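PDB 3DO8: phosphopantetheine adenylyltransferase from Archaeoglobus fulgidus, which probably transfers the adenylyl group of ATP reversibly to 4'-phosphopantetheine, giving dephospho-CoA and pyrophosphate in coenzyme A biosynthesis. Local coordinates for residues D21-K25 / I136-I141; V35-A41 / P50-A55; T82-D86 / R107-R113; Y89-E95 / T116-W122. One frame throughout, in Å; residues are numbered along the deposited sequence.

Contact 1. Residues D21-K25 / I136-I141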
loop_
_atom_site.group_PDB
_atom_site.type_symbol
_atom_site.label_atom_id
_atom_site.label_comp_id
_atom_site.label_asym_id
_atom_site.label_seq_id
_atom_site.Cartn_x
_atom_site.Cartn_y
_atom_site.Cartn_z
ATOM N N ASP A 21 -1.120 8.706 4.311
ATOM C CA ASP A 21 0.354 8.631 4.304
ATOM C C ASP A 21 0.808 7.786 3.115
ATOM O O ASP A 21 1.731 8.131 2.404
ATOM C CB ASP A 21 0.882 7.994 5.588
ATOM C CG ASP A 21 2.387 8.140 5.733
ATOM O OD1 ASP A 21 2.860 9.303 5.755
ATOM O OD2 ASP A 21 3.093 7.083 5.833
ATOM N N VAL A 22 0.184 6.635 2.947
ATOM C CA VAL A 22 0.566 5.730 1.851
ATOM C C VAL A 22 0.317 6.451 0.508
ATOM O O VAL A 22 1.167 6.456 -0.363
ATOM C CB VAL A 22 -0.181 4.353 1.935
ATOM C CG1 VAL A 22 -0.029 3.563 0.640
ATOM C CG2 VAL A 22 0.272 3.567 3.166
ATOM N N ALA A 23 -0.837 7.083 0.354
ATOM C CA ALA A 23 -1.175 7.739 -0.909
ATOM C C ALA A 23 -0.166 8.837 -1.241
ATOM O O ALA A 23 0.256 8.961 -2.384
ATOM C CB ALA A 23 -2.588 8.303 -0.884
ATOM N N ILE A 24 0.218 9.649 -0.249
ATOM C CA ILE A 24 1.151 10.736 -0.481
ATOM C C ILE A 24 2.565 10.248 -0.753
ATOM O O ILE A 24 3.276 10.819 -1.589
ATOM C CB ILE A 24 1.106 11.784 0.660
ATOM C CG1 ILE A 24 -0.275 12.458 0.647
ATOM C CG2 ILE A 24 2.219 12.780 0.496
ATOM C CD1 ILE A 24 -0.564 13.463 1.778
ATOM N N LYS A 25 2.983 9.200 -0.062
ATOM C CA LYS A 25 4.267 8.602 -0.339
ATOM C C LYS A 25 4.299 8.052 -1.766
ATOM O O LYS A 25 5.318 8.180 -2.462
ATOM C CB LYS A 25 4.638 7.570 0.737
ATOM C CG LYS A 25 5.048 8.262 2.047
ATOM C CD LYS A 25 5.228 7.351 3.229
ATOM C CE LYS A 25 5.800 8.153 4.408
ATOM N NZ LYS A 25 5.703 7.430 5.695
ATOM N N ILE A 136 4.275 5.151 12.637
ATOM C CA ILE A 136 4.674 5.512 11.287
ATOM C C ILE A 136 5.053 6.991 11.280
ATOM O O ILE A 136 4.264 7.848 11.703
ATOM C CB ILE A 136 3.551 5.311 10.262
ATOM C CG1 ILE A 136 3.164 3.829 10.142
ATOM C CG2 ILE A 136 3.991 5.849 8.913
ATOM C CD1 ILE A 136 1.726 3.613 9.695
ATOM N N LYS A 137 6.257 7.285 10.804
ATOM C CA LYS A 137 6.691 8.661 10.650
ATOM C C LYS A 137 6.025 9.266 9.406
ATOM O O LYS A 137 6.376 8.920 8.270
ATOM C CB LYS A 137 8.213 8.716 10.558
ATOM C CG LYS A 137 8.899 8.197 11.830
ATOM C CD LYS A 137 9.125 9.291 12.867
ATOM C CE LYS A 137 10.313 10.173 12.496
ATOM N NZ LYS A 137 10.870 10.905 13.674
ATOM N N ARG A 138 5.045 10.146 9.638
ATOM C CA ARG A 138 4.329 10.828 8.548
ATOM C C ARG A 138 5.214 11.829 7.848
ATOM O O ARG A 138 6.000 12.531 8.478
ATOM C CB ARG A 138 3.108 11.600 9.061
ATOM C CG ARG A 138 2.123 10.788 9.848
ATOM C CD ARG A 138 1.912 9.436 9.240
ATOM N NE ARG A 138 0.718 8.796 9.786
ATOM C CZ ARG A 138 0.308 7.568 9.478
ATOM N NH1 ARG A 138 0.994 6.796 8.632
ATOM N NH2 ARG A 138 -0.792 7.106 10.034
ATOM N N GLY A 139 5.057 11.901 6.535
ATOM C CA GLY A 139 5.777 12.859 5.713
ATOM C C GLY A 139 6.080 12.233 4.372
ATOM O O GLY A 139 5.722 11.089 4.114
ATOM N N GLU A 140 6.702 13.004 3.495
ATOM C CA GLU A 140 7.283 12.454 2.290
ATOM C C GLU A 140 8.695 12.036 2.696
ATOM O O GLU A 140 9.245 12.585 3.654
ATOM C CB GLU A 140 7.242 13.499 1.175
ATOM C CG GLU A 140 5.798 13.883 0.854
ATOM C CD GLU A 140 5.646 15.016 -0.149
ATOM O OE1 GLU A 140 5.591 16.193 0.295
ATOM O OE2 GLU A 140 5.523 14.717 -1.366
ATOM N N ILE A 141 9.254 11.036 2.019
ATOM C CA ILE A 141 10.558 10.484 2.405
ATOM C C ILE A 141 11.748 11.175 1.690
ATOM O O ILE A 141 12.834 11.284 2.264
ATOM C CB ILE A 141 10.615 8.927 2.180
ATOM C CG1 ILE A 141 10.647 8.582 0.693
ATOM C CG2 ILE A 141 9.429 8.210 2.860
ATOM C CD1 ILE A 141 10.744 7.119 0.438
HETATM O O HOH W 1 5.703 11.893 -1.604
#
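With CG set opposite its own backbone N (chi1 -169°), D21 turns its carboxylate to R138 of the loop 136-141, and K25, one turn on along helix 14-27 and fully extended beyond CG, carries NZ to K137 O at 3.1 Å. The same ammonium reaches D21 OD2 at 2.6 Å on the syn lone pair. R138, bent at chi2, brings NH1 to 3.5 Å from D21 OD2, a looser ion pair with the carboxylate and guanidinium planes 46° apart. The other oxygen, OD1, takes a weak bond from G139 N at 3.5 Å and hydrogen-bonds to the Y66 hydroxyl. The K25 chain passes over G139 O, CE 3.0 Å from it; this buried oxygen has no hydrogen-bond partner in the model. Further along, I24 CG2 packs on E140 CG at 3.8 Å, and a water joins I24 O to E140 OE2. R138 also pairs with E14, and the Y89 hydroxyl of the second subunit hydrogen-bonds to D21 OD2. With two cationic side chains and several polar groups around it, the buried D21 carboxylate is probably kept ionised, and it ties the C-terminal loop to helix 14-27 right at the dimer interface.

Contact 2. Residues V35-A41 / P50-A55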
loop_
_atom_site.group_PDB
_atom_site.type_symbol
_atom_site.label_atom_id
_atom_site.label_comp_id
_atom_site.label_asym_id
_atom_site.label_seq_id
_atom_site.Cartn_x
_atom_site.Cartn_y
_atom_site.Cartn_z
ATOM N N VAL A 35 -13.843 13.031 -1.513
ATOM C CA VAL A 35 -14.613 13.091 -0.278
ATOM C C VAL A 35 -16.098 12.937 -0.657
ATOM O O VAL A 35 -16.607 13.644 -1.544
ATOM C CB VAL A 35 -14.313 14.409 0.458
ATOM C CG1 VAL A 35 -15.258 14.575 1.665
ATOM C CG2 VAL A 35 -12.813 14.446 0.848
ATOM N N THR A 36 -16.790 12.018 0.012
ATOM C CA THR A 36 -18.170 11.706 -0.346
ATOM C C THR A 36 -19.086 12.918 -0.159
ATOM O O THR A 36 -18.970 13.673 0.812
ATOM C CB THR A 36 -18.707 10.539 0.498
ATOM O OG1 THR A 36 -18.491 10.823 1.877
ATOM C CG2 THR A 36 -18.025 9.218 0.139
ATOM N N SER A 37 -20.026 13.088 -1.078
ATOM C CA SER A 37 -21.105 14.053 -0.891
ATOM C C SER A 37 -21.924 13.711 0.371
ATOM O O SER A 37 -21.882 12.572 0.872
ATOM C CB SER A 37 -22.014 14.007 -2.128
ATOM O OG SER A 37 -22.741 12.800 -2.096
ATOM N N ASP A 38 -22.694 14.673 0.869
ATOM C CA ASP A 38 -23.580 14.414 2.018
ATOM C C ASP A 38 -24.524 13.234 1.748
ATOM O O ASP A 38 -24.728 12.378 2.604
ATOM C CB ASP A 38 -24.404 15.660 2.341
ATOM C CG ASP A 38 -23.571 16.787 2.896
ATOM O OD1 ASP A 38 -22.398 16.543 3.224
ATOM O OD2 ASP A 38 -24.081 17.921 2.983
ATOM N N ARG A 39 -25.066 13.178 0.542
ATOM C CA ARG A 39 -26.008 12.106 0.179
ATOM C C ARG A 39 -25.385 10.743 0.396
ATOM O O ARG A 39 -25.936 9.866 1.058
ATOM C CB ARG A 39 -26.401 12.219 -1.281
ATOM C CG ARG A 39 -27.622 13.038 -1.543
ATOM C CD ARG A 39 -28.307 12.578 -2.844
ATOM N NE ARG A 39 -28.877 13.708 -3.586
ATOM C CZ ARG A 39 -29.865 14.499 -3.152
ATOM N NH1 ARG A 39 -30.425 14.320 -1.948
ATOM N NH2 ARG A 39 -30.289 15.497 -3.928
ATOM N N MET A 40 -24.182 10.615 -0.144
ATOM C CA MET A 40 -23.425 9.388 -0.132
ATOM C C MET A 40 -22.924 9.007 1.261
ATOM O O MET A 40 -22.892 7.824 1.631
ATOM C CB MET A 40 -22.252 9.619 -1.072
ATOM C CG MET A 40 -21.506 8.423 -1.509
ATOM S SD MET A 40 -21.056 8.661 -3.252
ATOM C CE MET A 40 -22.724 8.140 -3.831
ATOM N N ALA A 41 -22.500 10.007 2.029
ATOM C CA ALA A 41 -22.015 9.770 3.375
ATOM C C ALA A 41 -23.122 9.161 4.249
ATOM O O ALA A 41 -22.876 8.231 5.016
ATOM C CB ALA A 41 -21.523 11.073 3.974
ATOM N N PRO A 50 -21.131 18.329 7.315
ATOM C CA PRO A 50 -21.283 18.625 5.886
ATOM C C PRO A 50 -20.017 18.322 5.092
ATOM O O PRO A 50 -18.911 18.353 5.644
ATOM C CB PRO A 50 -21.540 20.120 5.861
ATOM C CG PRO A 50 -22.184 20.410 7.190
ATOM C CD PRO A 50 -21.402 19.533 8.132
ATOM N N PHE A 51 -20.203 18.039 3.799
ATOM C CA PHE A 51 -19.092 17.855 2.879
ATOM C C PHE A 51 -18.019 18.927 3.053
ATOM O O PHE A 51 -16.844 18.603 3.171
ATOM C CB PHE A 51 -19.607 17.836 1.432
ATOM C CG PHE A 51 -18.517 17.975 0.413
ATOM C CD1 PHE A 51 -17.805 16.862 0.011
ATOM C CD2 PHE A 51 -18.184 19.219 -0.116
ATOM C CE1 PHE A 51 -16.790 16.980 -0.912
ATOM C CE2 PHE A 51 -17.132 19.350 -1.015
ATOM C CZ PHE A 51 -16.441 18.224 -1.408
ATOM N N ALA A 52 -18.401 20.203 3.048
ATOM C CA ALA A 52 -17.431 21.282 3.138
ATOM C C ALA A 52 -16.544 21.165 4.382
ATOM O O ALA A 52 -15.344 21.448 4.326
ATOM C CB ALA A 52 -18.139 22.667 3.081
ATOM N N ILE A 53 -17.133 20.730 5.500
ATOM C CA ILE A 53 -16.384 20.619 6.754
ATOM C C ILE A 53 -15.434 19.414 6.692
ATOM O O ILE A 53 -14.269 19.513 7.071
ATOM C CB ILE A 53 -17.344 20.494 7.958
ATOM C CG1 ILE A 53 -18.142 21.787 8.132
ATOM C CG2 ILE A 53 -16.601 20.105 9.233
ATOM C CD1 ILE A 53 -17.343 23.003 8.455
ATOM N N ARG A 54 -15.926 18.283 6.193
ATOM C CA ARG A 54 -15.091 17.083 6.028
ATOM C C ARG A 54 -13.912 17.337 5.065
ATOM O O ARG A 54 -12.769 16.979 5.354
ATOM C CB ARG A 54 -15.943 15.880 5.601
ATOM C CG ARG A 54 -16.930 15.480 6.694
ATOM C CD ARG A 54 -17.805 14.297 6.324
ATOM N NE ARG A 54 -18.839 14.626 5.360
ATOM C CZ ARG A 54 -18.881 14.228 4.098
ATOM N NH1 ARG A 54 -17.915 13.490 3.565
ATOM N NH2 ARG A 54 -19.923 14.604 3.362
ATOM N N ALA A 55 -14.195 17.965 3.937
ATOM C CA ALA A 55 -13.144 18.335 2.978
ATOM C C ALA A 55 -12.108 19.254 3.627
ATOM O O ALA A 55 -10.912 19.036 3.469
ATOM C CB ALA A 55 -13.744 18.980 1.714
#
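The polar grip comes from R54 on helix 51-66, whose guanidinium meets the end of strand 31-36 end-on: NH1 and NH2 both donate to T36 O, NH2 at 2.9 Å, with the carbonyl oxygen only 8° out of the guanidinium plane. A bend at chi3 (-74°) turns the group to that carbonyl. NH1 also makes a weak bond to T36 OG1, whose stronger partner is the T8 hydroxyl, and donates to T8 O as well.

The ionic part is a salt bridge between R54 NH2 and D38 OD1, 3.1 Å apart, with the nitrogen nearly in line with the carboxylate C-O bond. The same oxygen accepts from F51 N at 2.7 Å on its syn lone pair, so D38, in the first turn of helix 38-44, holds an amide of the first turn of helix 51-66. S37 caps its own helix, OG accepting from M40 N.

The apolar contact is V35 CG1 on F51 CD1 at 3.8 Å.

Flat groups are met separately: T36 O lies at the F51 ring edge, K74 of strand 71-75 makes a cation-pi contact with that ring, and A41 CB sits over one guanidinium face of R54, 3.9 Å from NH2.

The R54 N-H groups are thus met by the carbonyls of T36, T8 and L49 and by D38, whose carboxylate probably offsets the charge, and R54 clamps two helix starts to the strand end.

Contact 3. Residues T82-D86 / R107-R113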
loop_
_atom_site.group_PDB
_atom_site.type_symbol
_atom_site.label_atom_id
_atom_site.label_comp_id
_atom_site.label_asym_id
_atom_site.label_seq_id
_atom_site.Cartn_x
_atom_site.Cartn_y
_atom_site.Cartn_z
ATOM N N THR A 82 -13.058 7.197 -11.043
ATOM C CA THR A 82 -12.122 6.114 -11.302
ATOM C C THR A 82 -12.433 5.266 -12.527
ATOM O O THR A 82 -11.644 4.425 -12.879
ATOM C CB THR A 82 -12.008 5.165 -10.093
ATOM O OG1 THR A 82 -13.273 4.548 -9.886
ATOM C CG2 THR A 82 -11.517 5.904 -8.831
ATOM N N LEU A 83 -13.569 5.493 -13.212
ATOM C CA LEU A 83 -13.813 4.815 -14.484
ATOM C C LEU A 83 -13.388 5.659 -15.668
ATOM O O LEU A 83 -13.455 5.207 -16.798
ATOM C CB LEU A 83 -15.295 4.465 -14.632
ATOM C CG LEU A 83 -15.850 3.489 -13.609
ATOM C CD1 LEU A 83 -17.295 3.162 -13.898
ATOM C CD2 LEU A 83 -14.992 2.233 -13.525
ATOM N N ASP A 84 -12.979 6.894 -15.404
ATOM C CA ASP A 84 -12.725 7.888 -16.440
ATOM C C ASP A 84 -11.232 8.248 -16.431
ATOM O O ASP A 84 -10.514 8.058 -17.429
ATOM C CB ASP A 84 -13.614 9.112 -16.141
ATOM C CG ASP A 84 -13.840 9.991 -17.334
ATOM O OD1 ASP A 84 -13.667 9.521 -18.483
ATOM O OD2 ASP A 84 -14.213 11.161 -17.104
ATOM N N VAL A 85 -10.751 8.695 -15.288
ATOM C CA VAL A 85 -9.359 9.115 -15.141
ATOM C C VAL A 85 -8.468 7.907 -15.027
ATOM O O VAL A 85 -8.845 6.895 -14.389
ATOM C CB VAL A 85 -9.191 10.002 -13.883
ATOM C CG1 VAL A 85 -7.687 10.388 -13.637
ATOM C CG2 VAL A 85 -10.088 11.221 -13.952
ATOM N N ASP A 86 -7.266 8.007 -15.592
ATOM C CA ASP A 86 -6.293 6.950 -15.489
ATOM C C ASP A 86 -5.467 7.279 -14.251
ATOM O O ASP A 86 -4.875 8.392 -14.140
ATOM C CB ASP A 86 -5.407 6.801 -16.730
ATOM C CG ASP A 86 -6.162 6.258 -17.951
ATOM O OD1 ASP A 86 -7.177 5.547 -17.795
ATOM O OD2 ASP A 86 -5.722 6.535 -19.094
ATOM N N ARG A 107 -13.649 -1.047 -15.312
ATOM C CA ARG A 107 -12.652 -0.500 -16.223
ATOM C C ARG A 107 -12.368 -1.507 -17.338
ATOM O O ARG A 107 -12.317 -1.134 -18.514
ATOM C CB ARG A 107 -11.380 -0.108 -15.482
ATOM C CG ARG A 107 -11.561 1.172 -14.680
ATOM C CD ARG A 107 -10.322 1.565 -13.921
ATOM N NE ARG A 107 -9.210 1.967 -14.792
ATOM C CZ ARG A 107 -8.930 3.204 -15.205
ATOM N NH1 ARG A 107 -9.685 4.230 -14.860
ATOM N NH2 ARG A 107 -7.852 3.424 -15.964
ATOM N N GLU A 108 -12.200 -2.770 -16.980
ATOM C CA GLU A 108 -11.925 -3.764 -18.033
ATOM C C GLU A 108 -13.089 -3.843 -19.017
ATOM O O GLU A 108 -12.877 -3.940 -20.233
ATOM C CB GLU A 108 -11.587 -5.132 -17.454
ATOM C CG GLU A 108 -11.162 -6.133 -18.555
ATOM C CD GLU A 108 -10.546 -7.414 -17.995
ATOM O OE1 GLU A 108 -10.647 -7.661 -16.793
ATOM O OE2 GLU A 108 -9.963 -8.193 -18.798
ATOM N N GLU A 109 -14.311 -3.807 -18.514
ATOM C CA GLU A 109 -15.484 -3.861 -19.393
ATOM C C GLU A 109 -15.562 -2.660 -20.339
ATOM O O GLU A 109 -16.050 -2.784 -21.477
ATOM C CB GLU A 109 -16.778 -3.938 -18.579
ATOM C CG GLU A 109 -16.939 -5.222 -17.802
ATOM C CD GLU A 109 -18.210 -5.262 -16.986
ATOM O OE1 GLU A 109 -19.130 -4.436 -17.212
ATOM O OE2 GLU A 109 -18.304 -6.167 -16.115
ATOM N N LEU A 110 -15.143 -1.495 -19.857
ATOM C CA LEU A 110 -15.233 -0.252 -20.608
ATOM C C LEU A 110 -14.077 -0.046 -21.590
ATOM O O LEU A 110 -14.196 0.757 -22.534
ATOM C CB LEU A 110 -15.267 0.936 -19.654
ATOM C CG LEU A 110 -16.539 1.026 -18.799
ATOM C CD1 LEU A 110 -16.305 2.120 -17.752
ATOM C CD2 LEU A 110 -17.784 1.271 -19.665
ATOM N N GLY A 111 -12.989 -0.778 -21.393
ATOM C CA GLY A 111 -11.796 -0.660 -22.226
ATOM C C GLY A 111 -10.773 0.304 -21.677
ATOM O O GLY A 111 -10.075 0.994 -22.438
ATOM N N LYS A 112 -10.692 0.345 -20.342
ATOM C CA LYS A 112 -9.680 1.135 -19.635
ATOM C C LYS A 112 -8.666 0.212 -18.982
ATOM O O LYS A 112 -9.017 -0.875 -18.495
ATOM C CB LYS A 112 -10.353 1.955 -18.548
ATOM C CG LYS A 112 -11.436 2.856 -18.997
ATOM C CD LYS A 112 -10.912 4.026 -19.748
ATOM C CE LYS A 112 -10.288 5.063 -18.822
ATOM N NZ LYS A 112 -9.550 6.105 -19.579
ATOM N N ARG A 113 -7.417 0.646 -18.912
ATOM C CA ARG A 113 -6.410 -0.177 -18.238
ATOM C C ARG A 113 -6.699 -0.265 -16.750
ATOM O O ARG A 113 -7.128 0.681 -16.152
ATOM C CB ARG A 113 -5.022 0.368 -18.416
ATOM C CG ARG A 113 -4.804 1.743 -17.907
ATOM C CD ARG A 113 -3.304 1.972 -17.726
ATOM N NE ARG A 113 -2.968 3.392 -17.660
ATOM C CZ ARG A 113 -2.973 4.218 -18.709
ATOM N NH1 ARG A 113 -3.342 3.793 -19.908
ATOM N NH2 ARG A 113 -2.638 5.489 -18.547
HETATM O O HOH W 2 -11.839 8.014 -20.282
HETATM O O HOH W 3 -3.834 8.328 -19.615
#
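A Schellman motif closes helix 97-110, with K112 N bonded to R107 O and G111 at positive phi, and the turn it makes sends two side chains back to the loop 82-86. R107, in the last turn of the helix, carries most of the contact. Its NH1 donates to both T82 O and V85 O, each 2.8 Å from that nitrogen, reaching both carbonyls from above their planes. The bend at chi3 (67°) swings the guanidinium into this loop, while NE and NH2 together clasp R113 O side-on.

NH2 also meets D86 OD1 at 2.9 Å, and K112 NZ approaches that same oxygen at 3.0 Å from the opposite face of the carboxylate. Bends at chi2 and chi3 bring NZ back to D86 and to D84 O, 3.1 Å from NZ; K112 CB already lies over one face of the R107 guanidinium. D86 OD2 lies over the face of the R113 guanidinium, 3.3 Å from NH2, so charge alone links that pair. Waters bridge D84 OD1 to K112 NZ and, more weakly on the arginine side, D86 OD2 to R113 NH2. L83 CD2 lies 3.8 Å from R107 CG, and its CB packs on L110 CD1 at 4.0 Å.

Three cations thus converge on D86, which would favour its ionised form, while the single R107 guanidinium joins the loop, the helix end and the R113 carbonyl beyond the turn.

Contact 4. Residues Y89-E95 / T116-W122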
loop_
_atom_site.group_PDB
_atom_site.type_symbol
_atom_site.label_atom_id
_atom_site.label_comp_id
_atom_site.label_asym_id
_atom_site.label_seq_id
_atom_site.Cartn_x
_atom_site.Cartn_y
_atom_site.Cartn_z
ATOM N N TYR A 89 -2.264 4.084 -9.124
ATOM C CA TYR A 89 -2.543 3.364 -7.883
ATOM C C TYR A 89 -3.893 3.855 -7.338
ATOM O O TYR A 89 -4.217 5.042 -7.446
ATOM C CB TYR A 89 -1.463 3.672 -6.825
ATOM C CG TYR A 89 -0.105 3.073 -7.137
ATOM C CD1 TYR A 89 0.073 1.702 -7.164
ATOM C CD2 TYR A 89 0.996 3.885 -7.405
ATOM C CE1 TYR A 89 1.295 1.144 -7.422
ATOM C CE2 TYR A 89 2.235 3.329 -7.697
ATOM C CZ TYR A 89 2.373 1.947 -7.695
ATOM O OH TYR A 89 3.586 1.310 -7.957
ATOM N N LEU A 90 -4.606 2.934 -6.704
ATOM C CA LEU A 90 -5.823 3.218 -5.969
ATOM C C LEU A 90 -5.610 2.659 -4.572
ATOM O O LEU A 90 -5.441 1.438 -4.398
ATOM C CB LEU A 90 -7.014 2.525 -6.632
ATOM C CG LEU A 90 -8.402 2.559 -5.939
ATOM C CD1 LEU A 90 -8.869 3.949 -5.484
ATOM C CD2 LEU A 90 -9.464 1.839 -6.841
ATOM N N VAL A 91 -5.551 3.557 -3.600
ATOM C CA VAL A 91 -5.243 3.229 -2.220
ATOM C C VAL A 91 -6.564 3.083 -1.471
ATOM O O VAL A 91 -7.379 4.010 -1.470
ATOM C CB VAL A 91 -4.363 4.304 -1.529
ATOM C CG1 VAL A 91 -4.238 3.972 -0.008
ATOM C CG2 VAL A 91 -3.005 4.353 -2.212
ATOM N N VAL A 92 -6.749 1.911 -0.856
ATOM C CA VAL A 92 -8.001 1.538 -0.212
ATOM C C VAL A 92 -7.763 0.848 1.127
ATOM O O VAL A 92 -6.674 0.457 1.436
ATOM C CB VAL A 92 -8.859 0.613 -1.134
ATOM C CG1 VAL A 92 -9.268 1.398 -2.359
ATOM C CG2 VAL A 92 -8.132 -0.646 -1.494
ATOM N N SER A 93 -8.819 0.767 1.921
ATOM C CA SER A 93 -8.810 0.079 3.196
ATOM C C SER A 93 -9.584 -1.214 3.034
ATOM O O SER A 93 -10.137 -1.480 1.970
ATOM C CB SER A 93 -9.493 0.941 4.236
ATOM O OG SER A 93 -10.880 0.950 4.033
ATOM N N PRO A 94 -9.638 -2.041 4.082
ATOM C CA PRO A 94 -10.472 -3.249 3.962
ATOM C C PRO A 94 -11.933 -2.951 3.678
ATOM O O PRO A 94 -12.589 -3.751 3.002
ATOM C CB PRO A 94 -10.285 -3.936 5.330
ATOM C CG PRO A 94 -8.927 -3.449 5.796
ATOM C CD PRO A 94 -8.874 -2.003 5.352
ATOM N N GLU A 95 -12.405 -1.783 4.097
ATOM C CA GLU A 95 -13.795 -1.393 3.915
ATOM C C GLU A 95 -14.102 -0.989 2.478
ATOM O O GLU A 95 -15.272 -1.044 2.038
ATOM C CB GLU A 95 -14.156 -0.217 4.830
ATOM C CG GLU A 95 -14.158 -0.560 6.311
ATOM C CD GLU A 95 -14.587 0.617 7.184
ATOM O OE1 GLU A 95 -15.008 1.675 6.637
ATOM O OE2 GLU A 95 -14.508 0.491 8.431
ATOM N N THR A 116 -3.514 -0.306 -10.329
ATOM C CA THR A 116 -2.926 -1.151 -9.273
ATOM C C THR A 116 -3.568 -0.817 -7.920
ATOM O O THR A 116 -3.444 0.305 -7.448
ATOM C CB THR A 116 -1.400 -1.008 -9.205
ATOM O OG1 THR A 116 -0.852 -1.458 -10.448
ATOM C CG2 THR A 116 -0.832 -1.881 -8.088
ATOM N N ILE A 117 -4.215 -1.806 -7.311
ATOM C CA ILE A 117 -4.857 -1.626 -6.022
ATOM C C ILE A 117 -3.841 -1.845 -4.919
ATOM O O ILE A 117 -3.116 -2.889 -4.878
ATOM C CB ILE A 117 -6.065 -2.566 -5.834
ATOM C CG1 ILE A 117 -7.113 -2.313 -6.941
ATOM C CG2 ILE A 117 -6.694 -2.412 -4.450
ATOM C CD1 ILE A 117 -8.240 -3.338 -7.005
ATOM N N VAL A 118 -3.828 -0.871 -4.010
ATOM C CA VAL A 118 -2.958 -0.878 -2.833
ATOM C C VAL A 118 -3.859 -0.887 -1.600
ATOM O O VAL A 118 -4.486 0.112 -1.274
ATOM C CB VAL A 118 -1.981 0.337 -2.836
ATOM C CG1 VAL A 118 -1.103 0.313 -1.555
ATOM C CG2 VAL A 118 -1.190 0.359 -4.158
ATOM N N LYS A 119 -3.981 -2.056 -0.961
ATOM C CA LYS A 119 -4.875 -2.222 0.159
ATOM C C LYS A 119 -4.089 -2.037 1.429
ATOM O O LYS A 119 -3.135 -2.762 1.702
ATOM C CB LYS A 119 -5.472 -3.621 0.167
ATOM C CG LYS A 119 -6.498 -3.844 1.247
ATOM C CD LYS A 119 -6.843 -5.313 1.297
ATOM C CE LYS A 119 -7.884 -5.618 2.349
ATOM N NZ LYS A 119 -7.445 -6.773 3.218
ATOM N N VAL A 120 -4.488 -1.060 2.208
ATOM C CA VAL A 120 -3.808 -0.778 3.476
ATOM C C VAL A 120 -4.687 -1.359 4.579
ATOM O O VAL A 120 -5.832 -0.925 4.765
ATOM C CB VAL A 120 -3.643 0.713 3.652
ATOM C CG1 VAL A 120 -2.985 1.084 5.006
ATOM C CG2 VAL A 120 -2.894 1.305 2.417
ATOM N N ASP A 121 -4.166 -2.356 5.291
ATOM C CA ASP A 121 -4.905 -2.965 6.420
ATOM C C ASP A 121 -4.751 -2.030 7.611
ATOM O O ASP A 121 -3.805 -2.089 8.388
ATOM C CB ASP A 121 -4.395 -4.364 6.722
ATOM C CG ASP A 121 -5.012 -5.454 5.826
ATOM O OD1 ASP A 121 -5.781 -5.177 4.877
ATOM O OD2 ASP A 121 -4.731 -6.627 6.116
ATOM N N TRP A 122 -5.694 -1.131 7.712
ATOM C CA TRP A 122 -5.560 0.019 8.591
ATOM C C TRP A 122 -5.904 -0.235 10.054
ATOM O O TRP A 122 -5.852 0.712 10.853
ATOM C CB TRP A 122 -6.390 1.179 8.009
ATOM C CG TRP A 122 -7.882 1.002 8.061
ATOM C CD1 TRP A 122 -8.586 -0.097 8.494
ATOM C CD2 TRP A 122 -8.858 1.953 7.633
ATOM N NE1 TRP A 122 -9.942 0.127 8.374
ATOM C CE2 TRP A 122 -10.134 1.385 7.869
ATOM C CE3 TRP A 122 -8.782 3.227 7.078
ATOM C CZ2 TRP A 122 -11.314 2.051 7.562
ATOM C CZ3 TRP A 122 -9.954 3.895 6.794
ATOM C CH2 TRP A 122 -11.202 3.309 7.028
#
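Strands 89-92 and 116-121 run parallel, their axes 4.6 Å apart at closest approach and crossing at -23°, paired from Y89 with T116 to V92 with K119. V118 bonds twice, its N to L90 O at 2.8 Å and its O from V92 N; beyond them V120 N meets V92 O at an almost straight 178°, and L90 N to T116 O starts the ladder.

On one face, Y89 lies beside T116 and its CD1 touches V118 CG2 at 3.5 Å, with V91 CG1 against V120 CG2 farther along. On the other, V92 CG2 meets I117 CG2 at 3.7 Å. K119 NZ forms a salt bridge with D121 OD1 at 2.8 Å, while D121 OD2 bonds to Y97 of the second subunit.

Past the strands, S93 and P94 cross one face of the W122 indole. S93 CB stands 3.6 Å from the centroid of the six-membered ring, and P94 CD is 4.0 Å from that of the five-membered ring; both are CH-pi contacts. E95 brings its carboxylate to the indole edge, CD 3.6 Å from CZ2, the planes nearly perpendicular. W122 also meets H13 and H16 edge-to-face.

This is a right-handed beta-alpha-beta unit, helix 97-110 covering the L90 and I117 face and helix 14-27 the V91 and V120 face. Strand 3-7 flanks 89-92, while K119 and D121 pair antiparallel with a strand of the second subunit, carrying the sheet on across the dimer.

Contact 4 forms the strand pair at one edge of the chain's sheet, which the second subunit extends. Its centre lies 15 Å from that of contact 1, and the two touch: V22 CG2 packs 4.0 Å from V120 CG2. Both also reach the second subunit, and both touch H13-H16, which fits the HxGH signature that binds nucleotide phosphates in relatives: E14 from contact 1, H13 and H16 from contact 4. Contact 3 shares the beta-alpha-beta unit of contact 4, about 18 Å away between centres. Contact 2 lies across the chain's centre from contact 4, 21 Å between centres, yet reaches the same sheet. Contacts 2, 3 and 4 all lie within the chain loop closed by contact 1.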